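PDB 6ZZ5: SmhB from Serratia marcescens, which is the B component of the tripartite alpha-pore-forming toxin Smh, here in its soluble form, and probably helps to build the membrane pore. Local coordinates for residues 21-26 with 63-68; 27-32 with 211-216; 193-198 with 347-352. All coordinates share one frame; numbering follows the deposited sequence.

Contact 1 (21-26 with 63-68)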
loop_
_atom_site.group_PDB
_atom_site.type_symbol
_atom_site.label_atom_id
_atom_site.label_comp_id
_atom_site.label_asym_id
_atom_site.label_seq_id
_atom_site.Cartn_x
_atom_site.Cartn_y
_atom_site.Cartn_z
ATOM N N HIS A 21 -2.400 -1.461 -2.407
ATOM C CA HIS A 21 -3.506 -1.130 -1.471
ATOM C C HIS A 21 -3.498 0.382 -1.208
ATOM O O HIS A 21 -4.539 1.059 -1.380
ATOM C CB HIS A 21 -3.314 -1.974 -0.198
ATOM C CG HIS A 21 -4.416 -1.878 0.799
ATOM N ND1 HIS A 21 -4.446 -2.658 1.971
ATOM C CD2 HIS A 21 -5.558 -1.145 0.775
ATOM C CE1 HIS A 21 -5.547 -2.339 2.642
ATOM N NE2 HIS A 21 -6.240 -1.403 1.925
ATOM N N ILE A 22 -2.359 0.947 -0.772
ATOM C CA ILE A 22 -2.279 2.414 -0.534
ATOM C C ILE A 22 -2.520 3.176 -1.848
ATOM O O ILE A 22 -3.225 4.201 -1.815
ATOM C CB ILE A 22 -0.995 2.844 0.223
ATOM C CG1 ILE A 22 -1.027 4.356 0.493
ATOM C CG2 ILE A 22 0.300 2.445 -0.476
ATOM C CD1 ILE A 22 0.029 4.827 1.484
ATOM N N GLN A 23 -2.071 2.676 -3.003
ATOM C CA GLN A 23 -2.340 3.383 -4.282
ATOM C C GLN A 23 -3.873 3.516 -4.510
ATOM O O GLN A 23 -4.384 4.639 -4.781
ATOM C CB GLN A 23 -1.739 2.614 -5.459
ATOM C CG GLN A 23 -2.106 3.208 -6.784
ATOM C CD GLN A 23 -1.415 2.461 -7.900
ATOM O OE1 GLN A 23 -1.662 1.297 -8.094
ATOM N NE2 GLN A 23 -0.603 3.146 -8.660
ATOM N N THR A 24 -4.605 2.427 -4.355
ATOM C CA THR A 24 -6.085 2.445 -4.513
ATOM C C THR A 24 -6.708 3.389 -3.481
ATOM O O THR A 24 -7.614 4.147 -3.835
ATOM C CB THR A 24 -6.672 1.044 -4.368
ATOM O OG1 THR A 24 -6.010 0.234 -5.342
ATOM C CG2 THR A 24 -8.158 1.011 -4.626
ATOM N N TYR A 25 -6.265 3.302 -2.230
ATOM C CA TYR A 25 -6.753 4.201 -1.173
ATOM C C TYR A 25 -6.576 5.650 -1.594
ATOM O O TYR A 25 -7.525 6.461 -1.425
ATOM C CB TYR A 25 -6.107 3.882 0.178
ATOM C CG TYR A 25 -6.967 4.293 1.347
ATOM C CD1 TYR A 25 -7.119 5.625 1.677
ATOM C CD2 TYR A 25 -7.606 3.345 2.130
ATOM C CE1 TYR A 25 -7.960 6.022 2.709
ATOM C CE2 TYR A 25 -8.447 3.715 3.175
ATOM C CZ TYR A 25 -8.603 5.053 3.469
ATOM O OH TYR A 25 -9.424 5.347 4.502
ATOM N N CYS A 26 -5.377 5.998 -2.069
ATOM C CA CYS A 26 -5.037 7.373 -2.530
ATOM C C CYS A 26 -5.987 7.789 -3.667
ATOM O O CYS A 26 -6.399 8.965 -3.704
ATOM C CB CYS A 26 -3.572 7.486 -2.976
ATOM S SG CYS A 26 -2.450 7.454 -1.564
ATOM N N HIS A 63 0.976 13.115 -3.590
ATOM C CA HIS A 63 2.423 12.969 -3.261
ATOM C C HIS A 63 2.780 11.465 -3.236
ATOM O O HIS A 63 3.785 11.044 -3.830
ATOM C CB HIS A 63 2.729 13.701 -1.972
ATOM C CG HIS A 63 4.139 13.520 -1.528
ATOM N ND1 HIS A 63 5.231 13.768 -2.389
ATOM C CD2 HIS A 63 4.643 13.109 -0.346
ATOM C CE1 HIS A 63 6.343 13.537 -1.721
ATOM N NE2 HIS A 63 5.994 13.121 -0.467
ATOM N N TYR A 64 1.956 10.650 -2.593
ATOM C CA TYR A 64 2.165 9.189 -2.606
ATOM C C TYR A 64 2.219 8.714 -4.060
ATOM O O TYR A 64 3.198 8.023 -4.482
ATOM C CB TYR A 64 1.112 8.401 -1.813
ATOM C CG TYR A 64 1.475 6.954 -1.953
ATOM C CD1 TYR A 64 2.463 6.394 -1.160
ATOM C CD2 TYR A 64 0.901 6.176 -2.933
ATOM C CE1 TYR A 64 2.883 5.092 -1.378
ATOM C CE2 TYR A 64 1.264 4.861 -3.114
ATOM C CZ TYR A 64 2.302 4.339 -2.367
ATOM O OH TYR A 64 2.744 3.053 -2.565
ATOM N N LEU A 65 1.175 9.043 -4.831
ATOM C CA LEU A 65 0.960 8.435 -6.166
ATOM C C LEU A 65 2.112 8.855 -7.085
ATOM O O LEU A 65 2.588 7.998 -7.840
ATOM C CB LEU A 65 -0.382 8.864 -6.751
ATOM C CG LEU A 65 -1.621 8.249 -6.085
ATOM C CD1 LEU A 65 -2.912 8.885 -6.631
ATOM C CD2 LEU A 65 -1.686 6.747 -6.350
ATOM N N LYS A 66 2.499 10.125 -7.059
ATOM C CA LYS A 66 3.383 10.720 -8.072
ATOM C C LYS A 66 4.826 10.508 -7.634
ATOM O O LYS A 66 5.721 10.334 -8.490
ATOM C CB LYS A 66 3.044 12.200 -8.340
ATOM C CG LYS A 66 1.746 12.462 -9.103
ATOM C CD LYS A 66 1.568 11.694 -10.445
ATOM C CE LYS A 66 0.172 11.725 -11.063
ATOM N NZ LYS A 66 -0.563 10.434 -10.916
ATOM N N ASP A 67 5.105 10.518 -6.341
ATOM C CA ASP A 67 6.525 10.658 -5.925
ATOM C C ASP A 67 6.947 9.377 -5.231
ATOM O O ASP A 67 8.132 9.150 -5.123
ATOM C CB ASP A 67 6.740 11.896 -5.041
ATOM C CG ASP A 67 6.316 13.197 -5.667
ATOM O OD1 ASP A 67 6.618 13.402 -6.861
ATOM O OD2 ASP A 67 5.691 13.992 -4.969
ATOM N N ILE A 68 6.022 8.603 -4.666
ATOM C CA ILE A 68 6.473 7.457 -3.829
ATOM C C ILE A 68 6.229 6.144 -4.554
ATOM O O ILE A 68 7.199 5.307 -4.592
ATOM C CB ILE A 68 5.867 7.502 -2.409
ATOM C CG1 ILE A 68 6.174 8.844 -1.751
ATOM C CG2 ILE A 68 6.325 6.300 -1.598
ATOM C CD1 ILE A 68 5.545 8.996 -0.388
#
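I22 and Y64 make the central pairing where helix 4-30 packs on helix 44-92. The two six-residue segments run nearer antiparallel than parallel, at 130°, with their axes 9.6 Å apart, and no hydrogen bond passes between them: helix pairing here rests on the shapes of side chains.

The aromatic contacts come first. I22 lies over one face of the Y64 ring in a CH-pi contact, its CG1 4.1 Å from the centroid and 2° off the normal. Beyond CG1, I22 CD1 lies over the same face near Y64 CD1, while CG2, the other branch from CB, stands against the phenol end, 3.3 Å from Y64 CZ. Because CG1 is anti to the backbone N (chi1 -177°), CG2 falls between N and the carbonyl carbon and can share the same ring. C26 adds an oblique sulfur-aromatic contact, with SG 4.7 Å from the Y64 centroid; the same sulfur packs on Y64 CB at 3.7 Å.

Purely aliphatic contacts extend the interface toward its partly exposed side. L65 CG meets C26 CB at 3.7 Å, and its CD2 branch lies 3.6 Å from Q23 CG, the two side chains crossing at about a right angle. The glutamine thus contributes its methylene chain here.

Y64 OH is hydrogen-bonded to Q69 OE1 in its own helix, and the tyrosine touches L130 of helix 99-151. I22 touches Q270 and C26 touches L267, both on helix 252-300, while T24 turns from this interface to M218 of strand 216-221. The contact thus lies in the core of the helical bundle.

Contact 2 (27-32 with 211-216)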
loop_
_atom_site.group_PDB
_atom_site.type_symbol
_atom_site.label_atom_id
_atom_site.label_comp_id
_atom_site.label_asym_id
_atom_site.label_seq_id
_atom_site.Cartn_x
_atom_site.Cartn_y
_atom_site.Cartn_z
ATOM N N ASN A 27 -6.263 6.899 -4.612
ATOM C CA ASN A 27 -7.200 7.205 -5.733
ATOM C C ASN A 27 -8.588 7.546 -5.158
ATOM O O ASN A 27 -9.293 8.467 -5.704
ATOM C CB ASN A 27 -7.273 6.044 -6.742
ATOM C CG ASN A 27 -6.012 5.882 -7.544
ATOM O OD1 ASN A 27 -5.346 6.856 -7.784
ATOM N ND2 ASN A 27 -5.761 4.681 -8.027
ATOM N N SER A 28 -8.980 6.884 -4.085
ATOM C CA SER A 28 -10.314 7.100 -3.467
ATOM C C SER A 28 -10.359 8.490 -2.836
ATOM O O SER A 28 -11.415 9.176 -2.941
ATOM C CB SER A 28 -10.718 6.045 -2.479
ATOM O OG SER A 28 -10.098 6.194 -1.190
ATOM N N VAL A 29 -9.226 8.935 -2.299
ATOM C CA VAL A 29 -9.125 10.277 -1.679
ATOM C C VAL A 29 -9.251 11.295 -2.778
ATOM O O VAL A 29 -9.927 12.276 -2.585
ATOM C CB VAL A 29 -7.814 10.436 -0.874
ATOM C CG1 VAL A 29 -7.591 11.866 -0.374
ATOM C CG2 VAL A 29 -7.758 9.450 0.259
ATOM N N ARG A 30 -8.573 11.054 -3.886
ATOM C CA ARG A 30 -8.592 12.003 -5.010
ATOM C C ARG A 30 -9.912 11.980 -5.744
ATOM O O ARG A 30 -10.121 12.911 -6.566
ATOM C CB ARG A 30 -7.422 11.766 -5.954
ATOM C CG ARG A 30 -6.136 12.127 -5.210
ATOM C CD ARG A 30 -4.905 12.145 -6.020
ATOM N NE ARG A 30 -4.948 12.865 -7.274
ATOM C CZ ARG A 30 -4.697 14.161 -7.414
ATOM N NH1 ARG A 30 -4.510 14.948 -6.365
ATOM N NH2 ARG A 30 -4.637 14.662 -8.621
ATOM N N GLN A 31 -10.790 11.034 -5.464
ATOM C CA GLN A 31 -12.120 11.050 -6.165
ATOM C C GLN A 31 -13.200 11.630 -5.274
ATOM O O GLN A 31 -14.307 11.697 -5.730
ATOM C CB GLN A 31 -12.452 9.671 -6.708
ATOM C CG GLN A 31 -11.486 9.281 -7.813
ATOM C CD GLN A 31 -11.796 7.922 -8.408
ATOM O OE1 GLN A 31 -12.916 7.417 -8.302
ATOM N NE2 GLN A 31 -10.778 7.305 -8.947
ATOM N N GLN A 32 -12.863 12.037 -4.040
ATOM C CA GLN A 32 -13.842 12.594 -3.073
ATOM C C GLN A 32 -14.251 13.987 -3.532
ATOM O O GLN A 32 -13.381 14.858 -3.743
ATOM C CB GLN A 32 -13.268 12.655 -1.653
ATOM C CG GLN A 32 -14.216 13.306 -0.653
ATOM C CD GLN A 32 -15.524 12.575 -0.550
ATOM O OE1 GLN A 32 -15.524 11.353 -0.409
ATOM N NE2 GLN A 32 -16.624 13.320 -0.683
ATOM N N VAL A 211 -19.498 10.001 0.317
ATOM C CA VAL A 211 -18.069 9.945 0.703
ATOM C C VAL A 211 -17.484 8.646 0.175
ATOM O O VAL A 211 -17.870 7.572 0.640
ATOM C CB VAL A 211 -17.884 10.151 2.217
ATOM C CG1 VAL A 211 -16.444 10.020 2.644
ATOM C CG2 VAL A 211 -18.427 11.513 2.622
ATOM N N VAL A 212 -16.574 8.778 -0.779
ATOM C CA VAL A 212 -15.872 7.629 -1.397
ATOM C C VAL A 212 -14.479 7.510 -0.771
ATOM O O VAL A 212 -13.767 6.617 -1.101
ATOM C CB VAL A 212 -15.813 7.769 -2.933
ATOM C CG1 VAL A 212 -17.185 7.919 -3.546
ATOM C CG2 VAL A 212 -14.980 8.954 -3.380
ATOM N N MET A 213 -14.070 8.438 0.063
ATOM C CA MET A 213 -12.751 8.432 0.714
ATOM C C MET A 213 -12.642 7.196 1.617
ATOM O O MET A 213 -13.474 7.036 2.503
ATOM C CB MET A 213 -12.583 9.675 1.571
ATOM C CG MET A 213 -11.158 10.007 1.812
ATOM S SD MET A 213 -10.964 11.601 2.695
ATOM C CE MET A 213 -12.254 12.475 1.878
ATOM N N GLY A 214 -11.739 6.314 1.279
ATOM C CA GLY A 214 -11.558 4.966 1.852
ATOM C C GLY A 214 -12.646 3.994 1.421
ATOM O O GLY A 214 -12.683 2.886 1.950
ATOM N N GLY A 215 -13.434 4.335 0.404
ATOM C CA GLY A 215 -14.459 3.416 -0.131
ATOM C C GLY A 215 -13.898 2.637 -1.285
ATOM O O GLY A 215 -14.115 3.063 -2.423
ATOM N N ILE A 216 -13.124 1.599 -0.985
ATOM C CA ILE A 216 -12.352 0.835 -1.997
ATOM C C ILE A 216 -12.699 -0.639 -1.951
ATOM O O ILE A 216 -12.933 -1.202 -0.867
ATOM C CB ILE A 216 -10.834 1.048 -1.855
ATOM C CG1 ILE A 216 -10.272 0.567 -0.518
ATOM C CG2 ILE A 216 -10.520 2.510 -2.105
ATOM C CD1 ILE A 216 -8.789 0.470 -0.500
#
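S28, in the last turns of helix 4-30, and Q32, in the loop that follows, meet a type II beta turn (V212 to G215) in the loop leading from strand 191-196 into strand 216-221 of the small sheet. The backbones come close, V29 CA lying 4.7 Å from M213 CA. G215 N bonds to V212 O to close the turn, and G214 at its third position has a positive phi of 73°, favourable to glycine.

Q32 addresses the start of the turn. Its chain bends at chi2 (60°), turning the amide to the loop, and OE1 accepts two backbone N-H groups: V212 N at 2.8 Å and M213 N at 3.3 Å. Both donors lie in the carbonyl plane. Further along, S28 OG accepts from G214 N at 3.0 Å; the hydroxyl is also hydrogen-bonded to Y25 O in its own helix. Between these polar ends, V29 CG2 packs on M213 CG at 3.8 Å, and the methionine, bent at chi3, brings CE against Q32 CG. S28 CB rests on I216 CG2 at 3.6 Å, while V212 CG2 lies beside S28 O and Q31 O.

The Q32 amide works at both ends, since NE2 bonds to P210 O while OE1 takes its two donors, which should fix its flip. Three successive N-H groups of a largely buried loop thereby find side-chain acceptors.

Contact 3 (193-198 with 347-352)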
loop_
_atom_site.group_PDB
_atom_site.type_symbol
_atom_site.label_atom_id
_atom_site.label_comp_id
_atom_site.label_asym_id
_atom_site.label_seq_id
_atom_site.Cartn_x
_atom_site.Cartn_y
_atom_site.Cartn_z
ATOM N N VAL A 193 -8.035 -6.049 -9.583
ATOM C CA VAL A 193 -9.187 -5.240 -10.063
ATOM C C VAL A 193 -9.613 -4.325 -8.916
ATOM O O VAL A 193 -9.776 -4.873 -7.756
ATOM C CB VAL A 193 -10.360 -6.149 -10.455
ATOM C CG1 VAL A 193 -11.533 -5.310 -10.934
ATOM C CG2 VAL A 193 -9.942 -7.147 -11.521
ATOM N N THR A 194 -9.907 -3.067 -9.212
ATOM C CA THR A 194 -10.180 -2.051 -8.168
ATOM C C THR A 194 -11.420 -1.272 -8.554
ATOM O O THR A 194 -11.800 -1.202 -9.751
ATOM C CB THR A 194 -8.987 -1.112 -7.892
ATOM O OG1 THR A 194 -8.725 -0.277 -9.019
ATOM C CG2 THR A 194 -7.728 -1.871 -7.601
ATOM N N ALA A 195 -12.074 -0.763 -7.511
ATOM C CA ALA A 195 -13.277 0.040 -7.642
ATOM C C ALA A 195 -13.371 0.941 -6.434
ATOM O O ALA A 195 -12.860 0.561 -5.341
ATOM C CB ALA A 195 -14.484 -0.847 -7.778
ATOM N N ILE A 196 -13.843 2.144 -6.696
ATOM C CA ILE A 196 -14.035 3.182 -5.650
ATOM C C ILE A 196 -15.508 3.546 -5.568
ATOM O O ILE A 196 -16.132 3.753 -6.608
ATOM C CB ILE A 196 -13.126 4.370 -6.022
ATOM C CG1 ILE A 196 -11.659 3.976 -5.796
ATOM C CG2 ILE A 196 -13.510 5.602 -5.207
ATOM C CD1 ILE A 196 -10.680 4.796 -6.596
ATOM N N GLY A 197 -16.068 3.646 -4.363
ATOM C CA GLY A 197 -17.477 4.025 -4.234
ATOM C C GLY A 197 -17.793 4.476 -2.817
ATOM O O GLY A 197 -16.933 4.385 -1.943
ATOM N N ALA A 198 -19.037 4.853 -2.581
ATOM C CA ALA A 198 -19.466 5.396 -1.271
ATOM C C ALA A 198 -19.305 4.358 -0.158
ATOM O O ALA A 198 -19.582 3.174 -0.359
ATOM C CB ALA A 198 -20.868 5.930 -1.363
ATOM N N GLN A 347 -24.684 3.297 -6.843
ATOM C CA GLN A 347 -24.245 2.085 -6.108
ATOM C C GLN A 347 -23.135 2.523 -5.155
ATOM O O GLN A 347 -22.085 3.073 -5.634
ATOM C CB GLN A 347 -23.743 0.994 -7.066
ATOM C CG GLN A 347 -24.829 0.330 -7.906
ATOM C CD GLN A 347 -24.260 -0.672 -8.885
ATOM O OE1 GLN A 347 -23.134 -1.121 -8.787
ATOM N NE2 GLN A 347 -25.039 -0.981 -9.896
ATOM N N SER A 348 -23.278 2.147 -3.893
ATOM C CA SER A 348 -22.190 2.246 -2.887
ATOM C C SER A 348 -21.105 1.229 -3.240
ATOM O O SER A 348 -21.364 0.295 -4.022
ATOM C CB SER A 348 -22.752 1.989 -1.496
ATOM O OG SER A 348 -23.171 0.643 -1.385
ATOM N N ILE A 349 -19.924 1.338 -2.649
ATOM C CA ILE A 349 -18.901 0.285 -2.888
ATOM C C ILE A 349 -19.420 -1.067 -2.404
ATOM O O ILE A 349 -19.183 -2.053 -3.108
ATOM C CB ILE A 349 -17.509 0.656 -2.340
ATOM C CG1 ILE A 349 -16.470 -0.277 -2.957
ATOM C CG2 ILE A 349 -17.481 0.667 -0.818
ATOM C CD1 ILE A 349 -16.363 -0.161 -4.500
ATOM N N ALA A 350 -20.138 -1.148 -1.280
ATOM C CA ALA A 350 -20.693 -2.447 -0.819
ATOM C C ALA A 350 -21.742 -3.011 -1.797
ATOM O O ALA A 350 -21.720 -4.232 -2.049
ATOM C CB ALA A 350 -21.298 -2.331 0.569
ATOM N N ASP A 351 -22.605 -2.183 -2.367
ATOM C CA ASP A 351 -23.622 -2.616 -3.365
ATOM C C ASP A 351 -22.899 -3.144 -4.612
ATOM O O ASP A 351 -23.268 -4.201 -5.108
ATOM C CB ASP A 351 -24.552 -1.454 -3.701
ATOM C CG ASP A 351 -25.742 -1.825 -4.555
ATOM O OD1 ASP A 351 -26.146 -2.994 -4.537
ATOM O OD2 ASP A 351 -26.239 -0.928 -5.221
ATOM N N PHE A 352 -21.870 -2.439 -5.086
ATOM C CA PHE A 352 -21.110 -2.840 -6.295
ATOM C C PHE A 352 -20.449 -4.208 -6.070
ATOM O O PHE A 352 -20.504 -5.077 -6.931
ATOM C CB PHE A 352 -20.004 -1.827 -6.569
ATOM C CG PHE A 352 -19.214 -2.127 -7.809
ATOM C CD1 PHE A 352 -19.735 -1.818 -9.067
ATOM C CD2 PHE A 352 -17.925 -2.655 -7.701
ATOM C CE1 PHE A 352 -18.987 -2.097 -10.207
ATOM C CE2 PHE A 352 -17.173 -2.894 -8.837
ATOM C CZ PHE A 352 -17.722 -2.637 -10.089
HETATM O O HOH W 1 -20.556 0.937 0.914
HETATM O O HOH W 2 -20.673 5.123 -5.036
#
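I349 is the first residue of helix 349-359, which begins with S348 as N-cap, and it packs on the end of strand 191-196 of the small mixed sheet and on the G197-A198 loop that follows. S348 OG accepts from D351 N at 3.0 Å and is also bonded to E241 OE1.

The isoleucine can be followed outward. I349 CB lies 3.8 Å from G197 O and equally near A198 O. At the branch, I349 CG2 turns to A198 O, at 3.3 Å, while CG1, anti to the backbone N (chi1 -165°), heads for the strand and comes beside G197 N. From there chi2 bends the chain, and I349 CD1 ends over the A195 peptide, 3.7 Å from A195 O and against A195 CB. That same methyl, A195 CB, meets F352 CE2 obliquely at 3.5 Å. G197, without a side chain, lets its CA come within 4.2 Å of I349 CA.

I349 N donates to A198 O at 3.0 Å. One water donates to A198 O and accepts from A350 N; a second accepts from A198 N and donates to Q347 O, 2.6 Å away.

Overall arrangement
From the N terminus, helix 4-30 and the residues just after it supply the first segments of contacts 1 and 2. Contact 1 closes a short, largely helical loop when helix 44-92 returns beside it. Contact 2 closes a far longer one, from residues 27-32 to the loop before strand 216-221, and its span crosses that of contact 1. Contact 3 opens on strand 191-196, within the span of contact 2, and closes beyond it; contacts 2 and 3 therefore cross, whereas contacts 1 and 3 follow in series. Y25 packs on G214, T24 on T194 and N27 on I196, tying helix 4-30 to the sheet and its loop, while contact 3 adds the C-terminal helix.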